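Local atomic coordinates of MgGH51 (Meripilus giganteus, PDB entry 6ZPV), a protein that catalyses the hydrolysis of alpha-L-arabinofuranosidic linkages, probably releasing terminal arabinofuranosyl groups from arabinose-containing glycans, as a family GH51 glycosidase. Residues S127-V132 against Q144-I149; L116-P121 against T157-E162. All coordinates share one frame; numbering follows the deposited sequence. Where two conformers were deposited one is given.

Contact 1. Residues S127-V132 against Q144-I149; sequences SGALTV and QNSTQI. With NAG (2-acetamido-2-deoxy-beta-D-glucopyranose), chain E.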
# COMPACT_ATOMS: atom_id res chain seq x y z
N SER A 127 44.66 1.92 -7.60
CA SER A 127 44.20 1.58 -8.96
C SER A 127 43.71 0.14 -8.95
O SER A 127 44.47 -0.78 -8.61
CB SER A 127 45.31 1.72 -9.96
OG SER A 127 44.95 1.39 -11.27
N GLY A 128 42.44 -0.06 -9.23
CA GLY A 128 41.88 -1.44 -9.18
C GLY A 128 40.41 -1.45 -9.47
O GLY A 128 39.78 -0.37 -9.60
N ALA A 129 39.86 -2.64 -9.60
CA ALA A 129 38.42 -2.82 -9.88
C ALA A 129 37.61 -2.68 -8.61
O ALA A 129 37.97 -3.23 -7.56
CB ALA A 129 38.20 -4.22 -10.45
N LEU A 130 36.45 -2.03 -8.75
CA LEU A 130 35.37 -2.01 -7.75
C LEU A 130 34.36 -3.02 -8.27
O LEU A 130 33.86 -2.86 -9.42
CB LEU A 130 34.84 -0.59 -7.67
CG LEU A 130 33.65 -0.23 -6.78
CD1 LEU A 130 32.39 -1.04 -6.98
CD2 LEU A 130 33.94 0.04 -5.34
N THR A 131 34.07 -4.06 -7.50
CA THR A 131 33.13 -5.11 -7.87
C THR A 131 31.86 -4.93 -7.04
O THR A 131 31.90 -4.72 -5.84
CB THR A 131 33.74 -6.49 -7.63
OG1 THR A 131 34.93 -6.60 -8.43
CG2 THR A 131 32.81 -7.62 -8.05
N VAL A 132 30.71 -5.05 -7.70
CA VAL A 132 29.42 -5.13 -7.02
C VAL A 132 28.77 -6.47 -7.40
O VAL A 132 29.08 -7.06 -8.46
CB VAL A 132 28.49 -3.95 -7.36
CG1 VAL A 132 29.18 -2.65 -7.09
CG2 VAL A 132 27.92 -3.99 -8.77
N GLN A 144 28.04 -10.83 -10.47
CA GLN A 144 28.96 -9.75 -10.20
C GLN A 144 29.18 -8.92 -11.47
O GLN A 144 28.95 -9.40 -12.62
CB GLN A 144 30.29 -10.25 -9.64
CG GLN A 144 31.17 -11.05 -10.58
CD GLN A 144 32.47 -11.29 -9.81
OE1 GLN A 144 32.52 -11.80 -8.72
NE2 GLN A 144 33.54 -10.74 -10.32
N ASN A 145 29.70 -7.74 -11.27
CA ASN A 145 30.11 -6.84 -12.34
C ASN A 145 31.13 -5.88 -11.75
O ASN A 145 31.13 -5.67 -10.52
CB ASN A 145 28.92 -6.11 -12.96
CG ASN A 145 29.12 -5.56 -14.34
OD1 ASN A 145 30.26 -5.45 -14.82
ND2 ASN A 145 28.00 -5.16 -14.95
N SER A 146 31.98 -5.30 -12.54
CA SER A 146 32.97 -4.39 -11.96
C SER A 146 33.30 -3.26 -12.90
O SER A 146 33.03 -3.32 -14.12
CB SER A 146 34.19 -5.16 -11.60
OG SER A 146 34.88 -5.63 -12.77
N THR A 147 34.00 -2.28 -12.35
CA THR A 147 34.53 -1.17 -13.12
C THR A 147 35.84 -0.68 -12.49
O THR A 147 36.01 -0.78 -11.27
CB THR A 147 33.49 -0.07 -13.19
OG1 THR A 147 33.90 0.85 -14.20
CG2 THR A 147 33.26 0.63 -11.89
N GLN A 148 36.75 -0.18 -13.29
CA GLN A 148 38.05 0.29 -12.76
C GLN A 148 37.86 1.66 -12.10
O GLN A 148 37.22 2.55 -12.70
CB GLN A 148 39.05 0.37 -13.94
CG GLN A 148 39.61 -1.01 -14.33
CD GLN A 148 40.58 -1.55 -13.31
OE1 GLN A 148 41.35 -0.79 -12.74
NE2 GLN A 148 40.62 -2.88 -13.11
N ILE A 149 38.39 1.85 -10.90
CA ILE A 149 38.41 3.14 -10.22
C ILE A 149 39.84 3.50 -9.83
O ILE A 149 40.74 2.65 -9.79
CB ILE A 149 37.47 3.19 -9.01
CG1 ILE A 149 37.94 2.32 -7.84
CG2 ILE A 149 36.04 2.81 -9.44
CD1 ILE A 149 37.16 2.46 -6.56
C1 NAG E . 27.99 -4.59 -16.27
C2 NAG E . 27.37 -5.57 -17.27
C3 NAG E . 27.22 -4.89 -18.65
C4 NAG E . 26.51 -3.56 -18.50
C5 NAG E . 27.21 -2.68 -17.45
C6 NAG E . 26.54 -1.35 -17.24
C7 NAG E . 27.83 -7.89 -16.70
C8 NAG E . 28.88 -9.01 -16.81
N2 NAG E . 28.14 -6.75 -17.39
O3 NAG E . 26.49 -5.77 -19.47
O4 NAG E . 26.54 -2.85 -19.78
O5 NAG E . 27.24 -3.42 -16.23
O6 NAG E . 25.21 -1.62 -16.83
O7 NAG E . 26.83 -8.01 -15.98
O HOH W 1 44.15 -1.11 -12.19

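Contact 2. Residues L116-P121 against T157-E162; sequences LFFRFP and TQINLE. With NAG (2-acetamido-2-deoxy-beta-D-glucopyranose), chain E; NAG (2-acetamido-2-deoxy-beta-D-glucopyranose), chain B.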
# COMPACT_ATOMS: atom_id res chain seq x y z
N LEU A 116 25.73 3.28 -7.04
CA LEU A 116 26.27 3.88 -5.82
C LEU A 116 27.02 5.15 -6.19
O LEU A 116 27.36 5.35 -7.36
CB LEU A 116 27.15 2.91 -5.05
CG LEU A 116 28.39 2.35 -5.78
CD1 LEU A 116 29.55 3.34 -5.82
CD2 LEU A 116 28.86 1.08 -5.12
N PHE A 117 27.30 5.98 -5.21
CA PHE A 117 28.22 7.11 -5.33
C PHE A 117 29.42 6.82 -4.46
O PHE A 117 29.27 6.32 -3.32
CB PHE A 117 27.53 8.41 -4.95
CG PHE A 117 26.54 8.93 -5.94
CD1 PHE A 117 25.27 8.36 -6.04
CD2 PHE A 117 26.83 9.98 -6.78
CE1 PHE A 117 24.33 8.83 -6.95
CE2 PHE A 117 25.91 10.44 -7.70
CZ PHE A 117 24.67 9.86 -7.78
N PHE A 118 30.59 7.27 -4.90
CA PHE A 118 31.80 7.16 -4.09
C PHE A 118 32.71 8.36 -4.29
O PHE A 118 32.65 9.03 -5.33
CB PHE A 118 32.61 5.87 -4.36
CG PHE A 118 33.44 5.89 -5.62
CD1 PHE A 118 32.89 5.73 -6.90
CD2 PHE A 118 34.79 6.21 -5.56
CE1 PHE A 118 33.65 5.85 -8.04
CE2 PHE A 118 35.56 6.33 -6.71
CZ PHE A 118 34.98 6.16 -7.96
N ARG A 119 33.60 8.59 -3.35
CA ARG A 119 34.80 9.44 -3.54
C ARG A 119 35.88 8.96 -2.62
O ARG A 119 35.58 8.43 -1.56
CB ARG A 119 34.48 10.92 -3.31
CG ARG A 119 34.21 11.32 -1.86
CD ARG A 119 33.87 12.79 -1.62
NE ARG A 119 33.49 13.05 -0.13
CZ ARG A 119 34.37 13.53 0.68
NH1 ARG A 119 35.58 13.85 0.17
NH2 ARG A 119 34.16 13.84 1.89
N PHE A 120 37.13 9.23 -3.00
CA PHE A 120 38.25 9.03 -2.06
C PHE A 120 38.39 10.35 -1.31
O PHE A 120 38.67 11.39 -1.95
CB PHE A 120 39.55 8.71 -2.83
CG PHE A 120 39.61 7.30 -3.33
CD1 PHE A 120 38.92 6.91 -4.45
CD2 PHE A 120 40.39 6.35 -2.65
CE1 PHE A 120 38.96 5.59 -4.89
CE2 PHE A 120 40.46 5.05 -3.10
CZ PHE A 120 39.73 4.66 -4.20
N PRO A 121 38.20 10.38 0.00
CA PRO A 121 38.31 11.65 0.74
C PRO A 121 39.72 12.26 0.74
O PRO A 121 39.87 13.47 0.83
CB PRO A 121 37.84 11.31 2.17
CG PRO A 121 37.92 9.78 2.26
CD PRO A 121 37.71 9.29 0.87
N THR A 157 31.26 10.46 -7.48
CA THR A 157 31.12 9.82 -8.78
C THR A 157 30.10 8.67 -8.67
O THR A 157 30.23 7.86 -7.75
CB THR A 157 32.49 9.28 -9.19
OG1 THR A 157 33.42 10.39 -9.28
CG2 THR A 157 32.46 8.57 -10.54
N GLN A 158 29.16 8.60 -9.62
CA GLN A 158 28.20 7.51 -9.65
C GLN A 158 28.77 6.37 -10.45
O GLN A 158 29.30 6.54 -11.55
CB GLN A 158 26.85 7.94 -10.20
CG GLN A 158 25.75 6.94 -9.85
CD GLN A 158 24.36 7.23 -10.40
OE1 GLN A 158 24.27 7.64 -11.53
NE2 GLN A 158 23.30 6.90 -9.64
N ILE A 159 28.58 5.15 -9.93
CA ILE A 159 28.80 3.85 -10.60
C ILE A 159 27.42 3.25 -10.92
O ILE A 159 26.58 3.21 -10.03
CB ILE A 159 29.69 2.91 -9.75
CG1 ILE A 159 31.13 3.41 -9.66
CG2 ILE A 159 29.59 1.47 -10.20
CD1 ILE A 159 32.09 2.57 -8.79
N ASN A 160 27.23 2.78 -12.14
CA ASN A 160 26.00 2.08 -12.56
C ASN A 160 26.40 0.78 -13.25
O ASN A 160 27.04 0.85 -14.29
CB ASN A 160 25.19 2.97 -13.53
CG ASN A 160 24.67 4.24 -12.94
OD1 ASN A 160 23.63 4.22 -12.29
ND2 ASN A 160 25.43 5.32 -13.12
N LEU A 161 26.05 -0.34 -12.68
CA LEU A 161 26.39 -1.65 -13.23
C LEU A 161 25.19 -2.59 -13.15
O LEU A 161 24.54 -2.67 -12.08
CB LEU A 161 27.56 -2.28 -12.46
CG LEU A 161 28.89 -1.51 -12.58
CD1 LEU A 161 29.85 -1.98 -11.53
CD2 LEU A 161 29.48 -1.67 -13.99
N GLU A 162 24.88 -3.28 -14.24
CA GLU A 162 23.85 -4.32 -14.23
C GLU A 162 24.42 -5.60 -13.64
O GLU A 162 25.62 -5.89 -13.68
CB GLU A 162 23.29 -4.54 -15.63
CG GLU A 162 22.46 -3.36 -16.15
CD GLU A 162 21.89 -3.55 -17.53
OE1 GLU A 162 22.26 -4.53 -18.18
OE2 GLU A 162 21.04 -2.77 -17.89
C1 NAG E . 27.99 -4.59 -16.27
C2 NAG E . 27.37 -5.57 -17.27
C3 NAG E . 27.22 -4.89 -18.65
C4 NAG E . 26.51 -3.56 -18.50
C5 NAG E . 27.21 -2.68 -17.45
C6 NAG E . 26.54 -1.35 -17.24
C7 NAG E . 27.83 -7.89 -16.70
C8 NAG E . 28.88 -9.01 -16.81
N2 NAG E . 28.14 -6.75 -17.39
O3 NAG E . 26.49 -5.77 -19.47
O4 NAG E . 26.54 -2.85 -19.78
O5 NAG E . 27.24 -3.42 -16.23
O6 NAG E . 25.21 -1.62 -16.83
O7 NAG E . 26.83 -8.01 -15.98
C1 NAG B . 25.29 -2.49 -20.30
C2 NAG B . 25.52 -1.42 -21.38
C3 NAG B . 24.19 -1.20 -22.10
C4 NAG B . 23.64 -2.55 -22.60
C5 NAG B . 23.52 -3.54 -21.45
C6 NAG B . 23.09 -4.91 -21.89
C7 NAG B . 27.40 0.11 -20.76
C8 NAG B . 27.77 1.43 -20.10
N2 NAG B . 26.10 -0.21 -20.79
O3 NAG B . 24.37 -0.33 -23.21
O4 NAG B . 22.32 -2.40 -23.18
O5 NAG B . 24.81 -3.71 -20.87
O6 NAG B . 24.03 -5.24 -22.90
O7 NAG B . 28.25 -0.65 -21.23

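Contact 1. Residues S127-V132 against Q144-I149
I149 carries CG1 between its backbone N and carbonyl carbon (chi1 69°), which, with chi2 extended, directs CD1 toward the neighbouring strand, 4.0 Å from L130 CB. A bend at chi2 (-72°) curls the Q148 carboxamide back over the backbone of G128 and A129. There NE2 lies 3.8 Å from A129 CB, while OE1 accepts a hydrogen bond from a water, 2.9 Å away, that also bonds S127 OG; R150 holds the same OE1 through NH1. Near the hairpin turn T131 CG2 meets the amide of Q144, 3.9 Å from its NE2, and T131 OG1 sits beside S146 CB.

Between these two layers of side chains, L130 and I149 on one face and A129, T131, S146 and Q148 on the other, runs a regular antiparallel ladder. G128 with I149, L130 with T147 and V132 with N145 are hydrogen-bonded pairs, six bonds in all, the shortest being L130 N to T147 O at 2.8 Å. The non-hydrogen-bonded pairs A129-Q148 and T131-S146 add CA-H...O contacts, among them S146 CA to L130 O at 3.1 Å.

N145, S146 and T147 form an N-glycosylation sequon, and the sugar is present: N145 ND2 is joined covalently to C1 of the NAG of chain E (1.4 Å). The same ND2 donates to the backbone O of E162, tying down the root of the glycan. Q148 N points away from the hairpin and binds a sulfate ion, probably from the crystallisation liquor.

The two strands form the beta hairpin 127-136/141-150, with 141-150 at the border of a five-stranded antiparallel sheet. Strand 174-181 flanks 127-136, and the face bearing L130, V132, N145, T147 and I149 packs on strands 112-119 and 157-163 of the facing sheet.

Contact 2. Residues L116-P121 against T157-E162
Q158 lies across one face of the F117 ring in a CH-pi contact, its CB 3.9 Å from the ring centroid and 19° off the normal. The extended chain of Q158, with CG anti to N (chi1 -163°), then carries the carboxamide along the ring until NE2 is 3.5 Å from F117 CE1. The amide and ring planes are inclined by 32°, so this is an oblique crossing rather than a stack. On the other face of the sheet L116 and I159 run side by side, CD1 of L116 4.0 Å from I159 CB, and F118 lies alongside T157, its CE1 3.8 Å from T157 CB. I159 CD1 crosses the same ring obliquely, 3.7 Å from F118 CE1.

Two hydrogen-bonded antiparallel pairs, L116-I159 and F118-T157, set this register. Further out, N160 ND2 donates to Q158 OE1 (3.0 Å) from above the carbonyl plane and helps fix the amide, while T157 OG1 bonds K155 O. At the far end E162 N is shared between O5 and O6 of the NAG of chain E, 3.1 Å from each, with L161 CD2 against the same sugar.

Strand 112-119 lies between border strand 157-163 and strand 189-198, with backbone hydrogen bonds between F117 and A193 and between R119 and N191; the R119 side chain also forms a salt bridge with D70. F118 and L161 face strand 141-150 of the opposing sheet.

Overall arrangement
After strand 11-12, an edge strand of the seven-stranded antiparallel sheet, the chain lays down 20-21 in the parallel barrel and then enters a beta sandwich of two antiparallel sheets before returning to the barrel at 224-227. Of the four segments 116-121 comes first; 127-132 and 144-149 then close a short hairpin loop as contact 1, and 157-162 returns to pair with 116-121 as contact 2. Contact 1 is nested inside contact 2, without crossing. They belong to opposite sheets and touch through the interior, where I149 CG2 meets F118 CZ at 3.8 Å. One glycan, attached to border strand 141-150, is hydrogen-bonded by E162 of border strand 157-163 in the facing sheet.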